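Local coordinates for Sodium/sialic acid symporter SiaT (Proteus mirabilis, PDB 5NVA), which couples the inward sodium gradient to uptake of the sialic acid N-acetylneuraminic acid across the bacterial inner membrane, moving two sodium ions with each sugar, at residues A[251-256]-A[417-422]; A[441-446]-A[467-472]; A[350-355]-A[379-384]; A[427-432]-A[481-486]. One frame throughout, in Å; residues are numbered along the deposited sequence.

Contact 1: residues A[251-256]-A[417-422]; sequences FTASQD and PMTGLF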
loop_
_atom_site.group_PDB
_atom_site.type_symbol
_atom_site.label_atom_id
_atom_site.label_comp_id
_atom_site.label_asym_id
_atom_site.label_seq_id
_atom_site.Cartn_x
_atom_site.Cartn_y
_atom_site.Cartn_z
ATOM N N PHE A 251 2.098 9.011 1.373
ATOM C CA PHE A 251 3.489 9.414 1.231
ATOM C C PHE A 251 3.955 10.419 2.278
ATOM O O PHE A 251 5.122 10.824 2.241
ATOM C CB PHE A 251 3.723 9.982 -0.175
ATOM C CG PHE A 251 3.651 8.946 -1.263
ATOM C CD1 PHE A 251 4.791 8.273 -1.673
ATOM C CD2 PHE A 251 2.443 8.635 -1.867
ATOM C CE1 PHE A 251 4.729 7.316 -2.670
ATOM C CE2 PHE A 251 2.374 7.679 -2.863
ATOM C CZ PHE A 251 3.519 7.018 -3.265
ATOM N N THR A 252 3.093 10.832 3.208
ATOM C CA THR A 252 3.511 11.776 4.240
ATOM C C THR A 252 3.165 11.282 5.639
ATOM O O THR A 252 3.870 11.596 6.603
ATOM C CB THR A 252 2.875 13.152 4.019
ATOM O OG1 THR A 252 1.456 13.061 4.203
ATOM C CG2 THR A 252 3.175 13.678 2.625
ATOM N N ALA A 253 2.081 10.515 5.765
ATOM C CA ALA A 253 1.553 10.131 7.069
ATOM C C ALA A 253 1.485 8.622 7.269
ATOM O O ALA A 253 0.855 8.167 8.232
ATOM C CB ALA A 253 0.163 10.741 7.273
ATOM N N SER A 254 2.115 7.834 6.400
ATOM C CA SER A 254 2.001 6.381 6.428
ATOM C C SER A 254 3.385 5.774 6.611
ATOM O O SER A 254 4.266 5.964 5.764
ATOM C CB SER A 254 1.342 5.863 5.147
ATOM O OG SER A 254 1.106 4.470 5.221
ATOM N N GLN A 255 3.564 5.029 7.704
ATOM C CA GLN A 255 4.895 4.566 8.087
ATOM C C GLN A 255 5.512 3.637 7.048
ATOM O O GLN A 255 6.730 3.666 6.842
ATOM C CB GLN A 255 4.832 3.871 9.449
ATOM C CG GLN A 255 6.112 3.157 9.861
ATOM C CD GLN A 255 7.231 4.113 10.229
ATOM O OE1 GLN A 255 7.027 5.324 10.321
ATOM N NE2 GLN A 255 8.426 3.572 10.435
ATOM N N ASP A 256 4.702 2.814 6.377
ATOM C CA ASP A 256 5.268 1.835 5.453
ATOM C C ASP A 256 5.967 2.488 4.266
ATOM O O ASP A 256 6.813 1.847 3.632
ATOM C CB ASP A 256 4.186 0.864 4.971
ATOM C CG ASP A 256 3.057 1.556 4.236
ATOM O OD1 ASP A 256 2.890 2.783 4.407
ATOM O OD2 ASP A 256 2.332 0.869 3.487
ATOM N N PRO A 417 -7.593 12.105 9.545
ATOM C CA PRO A 417 -7.021 12.814 10.703
ATOM C C PRO A 417 -5.513 12.658 10.834
ATOM O O PRO A 417 -4.831 13.620 11.206
ATOM C CB PRO A 417 -7.763 12.189 11.891
ATOM C CG PRO A 417 -9.066 11.758 11.328
ATOM C CD PRO A 417 -8.807 11.349 9.905
ATOM N N MET A 418 -4.975 11.470 10.543
ATOM C CA MET A 418 -3.527 11.286 10.571
ATOM C C MET A 418 -2.841 12.217 9.582
ATOM O O MET A 418 -1.834 12.859 9.904
ATOM C CB MET A 418 -3.172 9.833 10.256
ATOM C CG MET A 418 -3.590 8.833 11.306
ATOM S SD MET A 418 -3.305 7.148 10.735
ATOM C CE MET A 418 -1.597 7.255 10.211
ATOM N N THR A 419 -3.377 12.297 8.364
ATOM C CA THR A 419 -2.801 13.170 7.348
ATOM C C THR A 419 -2.950 14.637 7.728
ATOM O O THR A 419 -2.024 15.431 7.529
ATOM C CB THR A 419 -3.467 12.900 6.003
ATOM O OG1 THR A 419 -3.482 11.489 5.765
ATOM C CG2 THR A 419 -2.711 13.588 4.885
ATOM N N GLY A 420 -4.109 15.013 8.270
ATOM C CA GLY A 420 -4.313 16.395 8.670
ATOM C C GLY A 420 -3.359 16.830 9.765
ATOM O O GLY A 420 -2.934 17.987 9.805
ATOM N N LEU A 421 -3.006 15.910 10.666
ATOM C CA LEU A 421 -2.060 16.231 11.730
ATOM C C LEU A 421 -0.712 16.645 11.157
ATOM O O LEU A 421 -0.109 17.628 11.602
ATOM C CB LEU A 421 -1.899 15.034 12.669
ATOM C CG LEU A 421 -2.967 14.840 13.745
ATOM C CD1 LEU A 421 -2.817 13.474 14.394
ATOM C CD2 LEU A 421 -2.886 15.947 14.784
ATOM N N PHE A 422 -0.220 15.903 10.163
ATOM C CA PHE A 422 1.068 16.233 9.564
ATOM C C PHE A 422 0.995 17.542 8.788
ATOM O O PHE A 422 1.889 18.389 8.900
ATOM C CB PHE A 422 1.535 15.090 8.662
ATOM C CG PHE A 422 2.133 13.939 9.412
ATOM C CD1 PHE A 422 3.467 13.958 9.782
ATOM C CD2 PHE A 422 1.362 12.842 9.761
ATOM C CE1 PHE A 422 4.027 12.904 10.476
ATOM C CE2 PHE A 422 1.913 11.781 10.455
ATOM C CZ PHE A 422 3.248 11.812 10.814
HETATM O O HOH W 1 0.421 15.369 5.517
#
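Ala253, the first residue to leave helical geometry after helix 236-252, brings its CA to 5.3 Å from the CA of Thr419 on helix 415-427. Its methyl points at that helix and settles between two residues: Ala253 CB lies 3.8 Å from Thr419 CA and 3.5 Å from Phe422 CD2, meeting the ring obliquely. With CG anti to its carbonyl carbon (chi1 -79°), the Phe422 ring swings back toward the end of helix 236-252, and Thr252 O stands 3.9 Å above its plane, over the centre of the ring. A backbone oxygen thus rests on one aromatic face while the Ala253 methyl lies beside CD2 and CE2. Met418, one turn earlier, bends at its last torsion (chi3 51°) and brings Met418 CE to 3.3 Å from Ala253 O, an oxygen that also accepts a hydrogen bond from Tyr109 OH. No direct hydrogen bond joins the two segments. A water bridges them instead, donating to Thr252 OG1 at 2.9 Å and to Thr419 O at 3.2 Å. The two threonine hydroxyls turn to their own helices, Thr252 OG1 to Ile248 O and Thr419 OG1 to Gly415 O. Here the cytoplasmic end of transmembrane helix 236-252, where the chain leaves the helix and turns into the short helix 255-258, packs on helix 415-427 in the buried body of the LeuT fold, with the Thr419 side chain about 13 Å from the bound sialic acid.

Contact 2: residues A[441-446]-A[467-472]; sequences IVSIIA and MSVVIA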
loop_
_atom_site.group_PDB
_atom_site.type_symbol
_atom_site.label_atom_id
_atom_site.label_comp_id
_atom_site.label_asym_id
_atom_site.label_seq_id
_atom_site.Cartn_x
_atom_site.Cartn_y
_atom_site.Cartn_z
ATOM N N ILE A 441 -10.304 15.310 17.470
ATOM C CA ILE A 441 -11.654 14.988 17.928
ATOM C C ILE A 441 -12.691 15.509 16.941
ATOM O O ILE A 441 -13.648 14.809 16.593
ATOM C CB ILE A 441 -11.890 15.551 19.342
ATOM C CG1 ILE A 441 -10.861 14.986 20.323
ATOM C CG2 ILE A 441 -13.303 15.238 19.810
ATOM C CD1 ILE A 441 -10.990 15.538 21.726
ATOM N N VAL A 442 -12.511 16.746 16.473
ATOM C CA VAL A 442 -13.460 17.332 15.531
ATOM C C VAL A 442 -13.479 16.543 14.228
ATOM O O VAL A 442 -14.547 16.282 13.659
ATOM C CB VAL A 442 -13.127 18.818 15.292
ATOM C CG1 VAL A 442 -13.891 19.353 14.089
ATOM C CG2 VAL A 442 -13.446 19.636 16.534
ATOM N N SER A 443 -12.304 16.133 13.743
ATOM C CA SER A 443 -12.242 15.408 12.478
ATOM C C SER A 443 -12.858 14.021 12.600
ATOM O O SER A 443 -13.501 13.540 11.659
ATOM C CB SER A 443 -10.796 15.307 11.995
ATOM O OG SER A 443 -10.034 14.458 12.833
ATOM N N ILE A 444 -12.665 13.358 13.743
ATOM C CA ILE A 444 -13.284 12.053 13.956
ATOM C C ILE A 444 -14.801 12.170 13.894
ATOM O O ILE A 444 -15.481 11.338 13.279
ATOM C CB ILE A 444 -12.815 11.446 15.292
ATOM C CG1 ILE A 444 -11.339 11.046 15.211
ATOM C CG2 ILE A 444 -13.667 10.243 15.666
ATOM C CD1 ILE A 444 -10.821 10.376 16.468
ATOM N N ILE A 445 -15.354 13.210 14.521
ATOM C CA ILE A 445 -16.794 13.447 14.445
ATOM C C ILE A 445 -17.211 13.721 13.007
ATOM O O ILE A 445 -18.275 13.277 12.556
ATOM C CB ILE A 445 -17.194 14.603 15.381
ATOM C CG1 ILE A 445 -16.818 14.278 16.827
ATOM C CG2 ILE A 445 -18.684 14.893 15.274
ATOM C CD1 ILE A 445 -17.098 15.407 17.796
ATOM N N ALA A 446 -16.374 14.443 12.258
ATOM C CA ALA A 446 -16.744 14.835 10.902
ATOM C C ALA A 446 -16.748 13.644 9.951
ATOM O O ALA A 446 -17.646 13.523 9.108
ATOM C CB ALA A 446 -15.799 15.925 10.396
ATOM N N MET A 467 -8.823 17.970 6.371
ATOM C CA MET A 467 -9.115 19.396 6.438
ATOM C C MET A 467 -9.763 19.795 7.758
ATOM O O MET A 467 -9.637 20.950 8.176
ATOM C CB MET A 467 -10.006 19.803 5.263
ATOM C CG MET A 467 -9.285 19.826 3.922
ATOM S SD MET A 467 -7.917 21.003 3.879
ATOM C CE MET A 467 -6.504 19.930 4.123
ATOM N N SER A 468 -10.456 18.868 8.424
ATOM C CA SER A 468 -11.030 19.191 9.725
ATOM C C SER A 468 -9.940 19.387 10.772
ATOM O O SER A 468 -10.066 20.246 11.651
ATOM C CB SER A 468 -12.008 18.100 10.155
ATOM O OG SER A 468 -13.063 17.967 9.219
ATOM N N VAL A 469 -8.859 18.607 10.690
ATOM C CA VAL A 469 -7.734 18.811 11.597
ATOM C C VAL A 469 -7.050 20.140 11.303
ATOM O O VAL A 469 -6.705 20.892 12.220
ATOM C CB VAL A 469 -6.743 17.637 11.502
ATOM C CG1 VAL A 469 -5.531 17.894 12.390
ATOM C CG2 VAL A 469 -7.418 16.338 11.889
ATOM N N VAL A 470 -6.847 20.449 10.020
ATOM C CA VAL A 470 -6.188 21.698 9.645
ATOM C C VAL A 470 -7.017 22.895 10.095
ATOM O O VAL A 470 -6.504 23.827 10.724
ATOM C CB VAL A 470 -5.930 21.732 8.128
ATOM C CG1 VAL A 470 -5.516 23.129 7.689
ATOM C CG2 VAL A 470 -4.871 20.708 7.745
ATOM N N ILE A 471 -8.315 22.879 9.788
ATOM C CA ILE A 471 -9.174 24.018 10.104
ATOM C C ILE A 471 -9.340 24.163 11.612
ATOM O O ILE A 471 -9.065 25.223 12.186
ATOM C CB ILE A 471 -10.534 23.878 9.397
ATOM C CG1 ILE A 471 -10.368 24.014 7.882
ATOM C CG2 ILE A 471 -11.511 24.913 9.917
ATOM C CD1 ILE A 471 -11.624 23.698 7.102
ATOM N N ALA A 472 -9.796 23.098 12.278
ATOM C CA ALA A 472 -10.017 23.174 13.719
ATOM C C ALA A 472 -8.711 23.326 14.486
ATOM O O ALA A 472 -8.690 23.948 15.554
ATOM C CB ALA A 472 -10.780 21.941 14.206
#
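Ser443 turns its OG between its backbone N and carbonyl carbon (chi1 69°), which places the hydroxyl beside Val469, whereas Ser468 holds its OG anti to the carbonyl carbon (chi1 -60°), near Ala446. The backbones themselves set the two CB atoms face to face: Ser443 CB and Ser468 CB lie 3.6 Å apart, where the segments are closest, with the two CA atoms at 4.8 Å. The Val469 branch anti to its carbonyl carbon comes alongside Ser443, putting Val469 CG2 3.4 Å from Ser443 OG. One turn on, Ala446 CB meets Ser468 OG at 3.6 Å, and at the other end Val442 CG1 touches Ala472 CB at 4.0 Å. With serines and alanines at the crossing, the axes of segments 441-446 and 467-472 approach to 8.0 Å, running roughly antiparallel at 142°. Val469 also touches Leu421 and Leu424 of helix 415-427, which packs against this side of the pair. Neither serine hydroxyl bonds across the gap: Ser443 OG is hydrogen-bonded to Ile440 O and Gly439 O, and Ser468 OG to Ile464 O. Each polar group is therefore satisfied along its own helix, and what holds this membrane-embedded pair together is close van der Waals packing of methyls, methylenes and serine oxygens.

Contact 3: residues A[350-355]-A[379-384]; sequences SISSCF and LVIIVA
Ser350 O, at the start of the turn that sets Ile351 and Ser352 against Val380, is gripped twice: by Cys354 N at 3.0 Å and by Ser353 OG at 2.8 Å, both from the same face of the carbonyl plane. Ser353 OG approaches well off the C=O direction (113° at the oxygen). On the contacting side, Val380 is the central residue. Its CG1 branch lies against Ser352 and Ile351, while Val380 CG2 sits 3.5 Å from Phe355 CD1, the phenyl ring reaching out along a chi1 of -173° to meet it obliquely. Ser352 CB packs on Ile381 CG1 at 3.6 Å, and Ser352 OG turns on to Ala377 O, a hydrogen bond tying it directly to helix 370-396. Ile351 CG2 closes the other end against Ala384 CB at 4.0 Å. The axes of segments 350-355 and 379-384 pass 8.5 Å apart, their N-to-C directions 126° apart. His132 and Ile133 of helix 118-151 touch Ile351 and Ala384, respectively. This is the close packing of two consecutive membrane helices in the LeuT fold, near the sodium-binding part of helix 328-361: that helix carries the sodium ligands Ser342, Ser345 and Ser346, and the Ile381 side chain is about 10 Å from a bound sodium ion.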
loop_
_atom_site.group_PDB
_atom_site.type_symbol
_atom_site.label_atom_id
_atom_site.label_comp_id
_atom_site.label_asym_id
_atom_site.label_seq_id
_atom_site.Cartn_x
_atom_site.Cartn_y
_atom_site.Cartn_z
ATOM N N SER A 350 6.731 -2.313 9.462
ATOM C CA SER A 350 6.371 -0.954 9.853
ATOM C C SER A 350 5.502 -0.947 11.104
ATOM O O SER A 350 5.627 -0.049 11.945
ATOM C CB SER A 350 5.666 -0.246 8.699
ATOM O OG SER A 350 6.586 0.046 7.663
ATOM N N ILE A 351 4.610 -1.932 11.241
ATOM C CA ILE A 351 3.870 -2.090 12.491
ATOM C C ILE A 351 4.838 -2.283 13.650
ATOM O O ILE A 351 4.658 -1.714 14.734
ATOM C CB ILE A 351 2.877 -3.263 12.383
ATOM C CG1 ILE A 351 1.696 -2.895 11.484
ATOM C CG2 ILE A 351 2.378 -3.676 13.762
ATOM C CD1 ILE A 351 0.854 -4.090 11.075
ATOM N N SER A 352 5.894 -3.070 13.432
ATOM C CA SER A 352 6.855 -3.339 14.496
ATOM C C SER A 352 7.699 -2.109 14.810
ATOM O O SER A 352 8.041 -1.868 15.972
ATOM C CB SER A 352 7.746 -4.516 14.110
ATOM O OG SER A 352 8.592 -4.888 15.181
ATOM N N SER A 353 8.053 -1.324 13.788
ATOM C CA SER A 353 8.821 -0.108 14.034
ATOM C C SER A 353 8.009 0.895 14.842
ATOM O O SER A 353 8.547 1.577 15.723
ATOM C CB SER A 353 9.277 0.509 12.712
ATOM O OG SER A 353 8.185 1.069 12.003
ATOM N N CYS A 354 6.707 0.991 14.563
ATOM C CA CYS A 354 5.854 1.910 15.309
ATOM C C CYS A 354 5.683 1.451 16.753
ATOM O O CYS A 354 5.817 2.251 17.686
ATOM C CB CYS A 354 4.498 2.047 14.617
ATOM S SG CYS A 354 4.539 2.996 13.080
ATOM N N PHE A 355 5.386 0.165 16.956
ATOM C CA PHE A 355 5.257 -0.350 18.317
ATOM C C PHE A 355 6.563 -0.205 19.086
ATOM O O PHE A 355 6.558 0.129 20.276
ATOM C CB PHE A 355 4.813 -1.815 18.294
ATOM C CG PHE A 355 4.505 -2.378 19.657
ATOM C CD1 PHE A 355 5.518 -2.866 20.471
ATOM C CD2 PHE A 355 3.203 -2.419 20.126
ATOM C CE1 PHE A 355 5.239 -3.380 21.724
ATOM C CE2 PHE A 355 2.917 -2.934 21.378
ATOM C CZ PHE A 355 3.937 -3.415 22.178
ATOM N N LEU A 379 9.547 -9.693 17.932
ATOM C CA LEU A 379 8.350 -10.276 18.533
ATOM C C LEU A 379 7.083 -9.738 17.876
ATOM O O LEU A 379 6.178 -10.506 17.530
ATOM C CB LEU A 379 8.343 -10.004 20.040
ATOM C CG LEU A 379 7.358 -10.723 20.972
ATOM C CD1 LEU A 379 5.963 -10.104 20.936
ATOM C CD2 LEU A 379 7.297 -12.209 20.647
ATOM N N VAL A 380 6.998 -8.417 17.706
ATOM C CA VAL A 380 5.776 -7.804 17.194
ATOM C C VAL A 380 5.492 -8.264 15.771
ATOM O O VAL A 380 4.329 -8.393 15.371
ATOM C CB VAL A 380 5.877 -6.270 17.295
ATOM C CG1 VAL A 380 4.689 -5.602 16.618
ATOM C CG2 VAL A 380 5.961 -5.856 18.752
ATOM N N ILE A 381 6.540 -8.547 14.995
ATOM C CA ILE A 381 6.346 -9.055 13.640
ATOM C C ILE A 381 5.630 -10.399 13.670
ATOM O O ILE A 381 4.751 -10.670 12.844
ATOM C CB ILE A 381 7.699 -9.141 12.912
ATOM C CG1 ILE A 381 8.196 -7.732 12.588
ATOM C CG2 ILE A 381 7.589 -9.997 11.654
ATOM C CD1 ILE A 381 9.212 -7.682 11.493
ATOM N N ILE A 382 5.985 -11.255 14.631
ATOM C CA ILE A 382 5.313 -12.542 14.758
ATOM C C ILE A 382 3.880 -12.354 15.244
ATOM O O ILE A 382 2.945 -12.965 14.714
ATOM C CB ILE A 382 6.112 -13.469 15.691
ATOM C CG1 ILE A 382 7.521 -13.693 15.137
ATOM C CG2 ILE A 382 5.389 -14.793 15.875
ATOM C CD1 ILE A 382 8.432 -14.454 16.073
ATOM N N VAL A 383 3.680 -11.498 16.249
ATOM C CA VAL A 383 2.346 -11.308 16.814
ATOM C C VAL A 383 1.427 -10.626 15.806
ATOM O O VAL A 383 0.295 -11.069 15.576
ATOM C CB VAL A 383 2.427 -10.519 18.132
ATOM C CG1 VAL A 383 1.050 -10.020 18.538
ATOM C CG2 VAL A 383 3.023 -11.388 19.225
ATOM N N ALA A 384 1.895 -9.533 15.195
ATOM C CA ALA A 384 1.091 -8.860 14.180
ATOM C C ALA A 384 0.807 -9.784 13.002
ATOM O O ALA A 384 -0.296 -9.770 12.442
ATOM C CB ALA A 384 1.792 -7.587 13.704
#

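Contact 4: residues A[427-432]-A[481-486]; sequences FVKRAN and APAKQL
Lys429 and Ala483 approach each other from opposite segments, the lysine with its long chain and the alanine with its methyl. The Lys429 chain leaves alongside the other segment, then bends at chi2, chi3 and chi4 until Lys429 NZ donates to Lys484 O at 2.6 Å, with a C=O to donor angle of 147° and a tilt of 26° from the carbonyl plane. Its last methylene lies beside the next carbonyl, Lys429 CE to Gln485 O 3.3 Å. In return Ala483 CB points toward the type I beta turn from Val428 to Ala431 and faces its carbonyl oxygens, with Ala431 O at 3.1 Å and Lys429 O at 3.4 Å. Asn432 lies flank to flank with the same residue, Asn432 CB 3.9 Å from Ala483 CA, while its amide is engaged with other partners: OD1 caps Ser435 N and ND2 donates to Ala477 O. Lys429 NZ also lies close to the like-charged Arg115 NH2. On the cytoplasmic side, the loop joining helices 415-427 and 433-452 thus receives the chain that follows helix 459-475; Arg115 of helix 110-115 bonds Ala431 O, and Lys484 NZ reaches Glu113 O and Phe116 O at that helix's end.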
loop_
_atom_site.group_PDB
_atom_site.type_symbol
_atom_site.label_atom_id
_atom_site.label_comp_id
_atom_site.label_asym_id
_atom_site.label_seq_id
_atom_site.Cartn_x
_atom_site.Cartn_y
_atom_site.Cartn_z
ATOM N N PHE A 427 2.621 22.949 8.006
ATOM C CA PHE A 427 2.234 24.158 7.294
ATOM C C PHE A 427 1.571 25.224 8.156
ATOM O O PHE A 427 1.564 26.392 7.758
ATOM C CB PHE A 427 1.290 23.807 6.133
ATOM C CG PHE A 427 1.919 22.926 5.090
ATOM C CD1 PHE A 427 2.806 23.451 4.166
ATOM C CD2 PHE A 427 1.626 21.574 5.037
ATOM C CE1 PHE A 427 3.389 22.643 3.204
ATOM C CE2 PHE A 427 2.204 20.760 4.077
ATOM C CZ PHE A 427 3.087 21.297 3.161
ATOM N N VAL A 428 1.015 24.866 9.309
ATOM C CA VAL A 428 0.336 25.817 10.183
ATOM C C VAL A 428 1.220 26.008 11.410
ATOM O O VAL A 428 1.182 25.204 12.349
ATOM C CB VAL A 428 -1.070 25.343 10.568
ATOM C CG1 VAL A 428 -1.778 26.403 11.402
ATOM C CG2 VAL A 428 -1.877 25.009 9.321
ATOM N N LYS A 429 2.010 27.085 11.413
ATOM C CA LYS A 429 2.979 27.281 12.486
ATOM C C LYS A 429 2.297 27.606 13.810
ATOM O O LYS A 429 2.774 27.199 14.875
ATOM C CB LYS A 429 3.970 28.382 12.110
ATOM C CG LYS A 429 5.197 28.403 12.999
ATOM C CD LYS A 429 5.843 27.027 13.056
ATOM C CE LYS A 429 6.488 26.764 14.408
ATOM N NZ LYS A 429 5.651 25.866 15.253
ATOM N N ARG A 430 1.178 28.332 13.766
ATOM C CA ARG A 430 0.474 28.697 14.991
ATOM C C ARG A 430 -0.104 27.489 15.716
ATOM O O ARG A 430 -0.382 27.578 16.917
ATOM C CB ARG A 430 -0.645 29.692 14.677
ATOM C CG ARG A 430 -0.198 31.143 14.635
ATOM C CD ARG A 430 0.049 31.681 16.032
ATOM N NE ARG A 430 0.439 33.087 16.014
ATOM C CZ ARG A 430 0.586 33.835 17.102
ATOM N NH1 ARG A 430 0.374 33.311 18.301
ATOM N NH2 ARG A 430 0.942 35.107 16.992
ATOM N N ALA A 431 -0.281 26.369 15.023
ATOM C CA ALA A 431 -0.907 25.199 15.622
ATOM C C ALA A 431 -0.036 24.617 16.727
ATOM O O ALA A 431 1.192 24.570 16.616
ATOM C CB ALA A 431 -1.175 24.141 14.558
ATOM N N ASN A 432 -0.686 24.151 17.791
ATOM C CA ASN A 432 -0.010 23.649 18.979
ATOM C C ASN A 432 -0.602 22.300 19.372
ATOM O O ASN A 432 -1.504 21.774 18.714
ATOM C CB ASN A 432 -0.117 24.654 20.131
ATOM C CG ASN A 432 -1.521 25.197 20.298
ATOM O OD1 ASN A 432 -2.447 24.463 20.645
ATOM N ND2 ASN A 432 -1.689 26.489 20.045
ATOM N N ALA A 481 -1.554 27.241 24.945
ATOM C CA ALA A 481 -0.205 27.763 25.141
ATOM C C ALA A 481 0.510 27.939 23.803
ATOM O O ALA A 481 0.023 27.442 22.778
ATOM C CB ALA A 481 0.570 26.816 26.064
ATOM N N PRO A 482 1.665 28.639 23.756
ATOM C CA PRO A 482 2.361 28.809 22.473
ATOM C C PRO A 482 2.659 27.493 21.773
ATOM O O PRO A 482 2.639 26.423 22.389
ATOM C CB PRO A 482 3.661 29.526 22.870
ATOM C CG PRO A 482 3.814 29.249 24.332
ATOM C CD PRO A 482 2.413 29.289 24.846
ATOM N N ALA A 483 2.923 27.568 20.475
ATOM C CA ALA A 483 3.322 26.395 19.719
ATOM C C ALA A 483 4.820 26.172 19.862
ATOM O O ALA A 483 5.598 27.126 19.957
ATOM C CB ALA A 483 2.954 26.558 18.245
ATOM N N LYS A 484 5.221 24.906 19.895
ATOM C CA LYS A 484 6.641 24.586 19.879
ATOM C C LYS A 484 7.227 24.955 18.524
ATOM O O LYS A 484 6.580 24.789 17.486
ATOM C CB LYS A 484 6.859 23.105 20.181
ATOM C CG LYS A 484 6.521 22.729 21.615
ATOM C CD LYS A 484 7.130 21.398 22.019
ATOM C CE LYS A 484 6.580 20.263 21.179
ATOM N NZ LYS A 484 6.728 18.948 21.865
ATOM N N GLN A 485 8.457 25.472 18.532
ATOM C CA GLN A 485 9.006 26.038 17.305
ATOM C C GLN A 485 9.489 24.956 16.344
ATOM O O GLN A 485 9.268 25.065 15.132
ATOM C CB GLN A 485 10.128 27.030 17.634
ATOM C CG GLN A 485 11.452 26.421 18.081
ATOM C CD GLN A 485 12.648 27.211 17.584
ATOM O OE1 GLN A 485 12.509 28.100 16.744
ATOM N NE2 GLN A 485 13.831 26.895 18.105
ATOM N N LEU A 486 10.109 23.897 16.863
ATOM C CA LEU A 486 10.708 22.839 16.046
ATOM C C LEU A 486 11.583 23.398 14.923
ATOM O O LEU A 486 11.132 23.555 13.788
ATOM C CB LEU A 486 9.628 21.927 15.457
ATOM C CG LEU A 486 10.145 20.635 14.819
ATOM C CD1 LEU A 486 11.221 19.991 15.685
ATOM C CD2 LEU A 486 9.010 19.658 14.556
#

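Overall arrangement
Contact 1 touches both contact 2 and contact 3. Helix 415-427, one side of contact 1, packs against both helices of contact 2, Pro417 on Ser443 and Leu421 on Val469, with the centres 14 Å apart. From the other side of contact 1, Gln255 and Asp256 touch Ser353 and Ser350 of contact 3, centred 19 Å away. Contact 4 lies 17 Å from contact 2 between centres, at the cytoplasmic ends of the same helices, and 31 Å from contact 3. Along the chain, contact 3 is nested inside the loop closed by contact 1, and contact 2 inside that closed by contact 4. Together they link the sodium-binding helix 328-361, through the turn after helix 236-252, to the C-terminal helices.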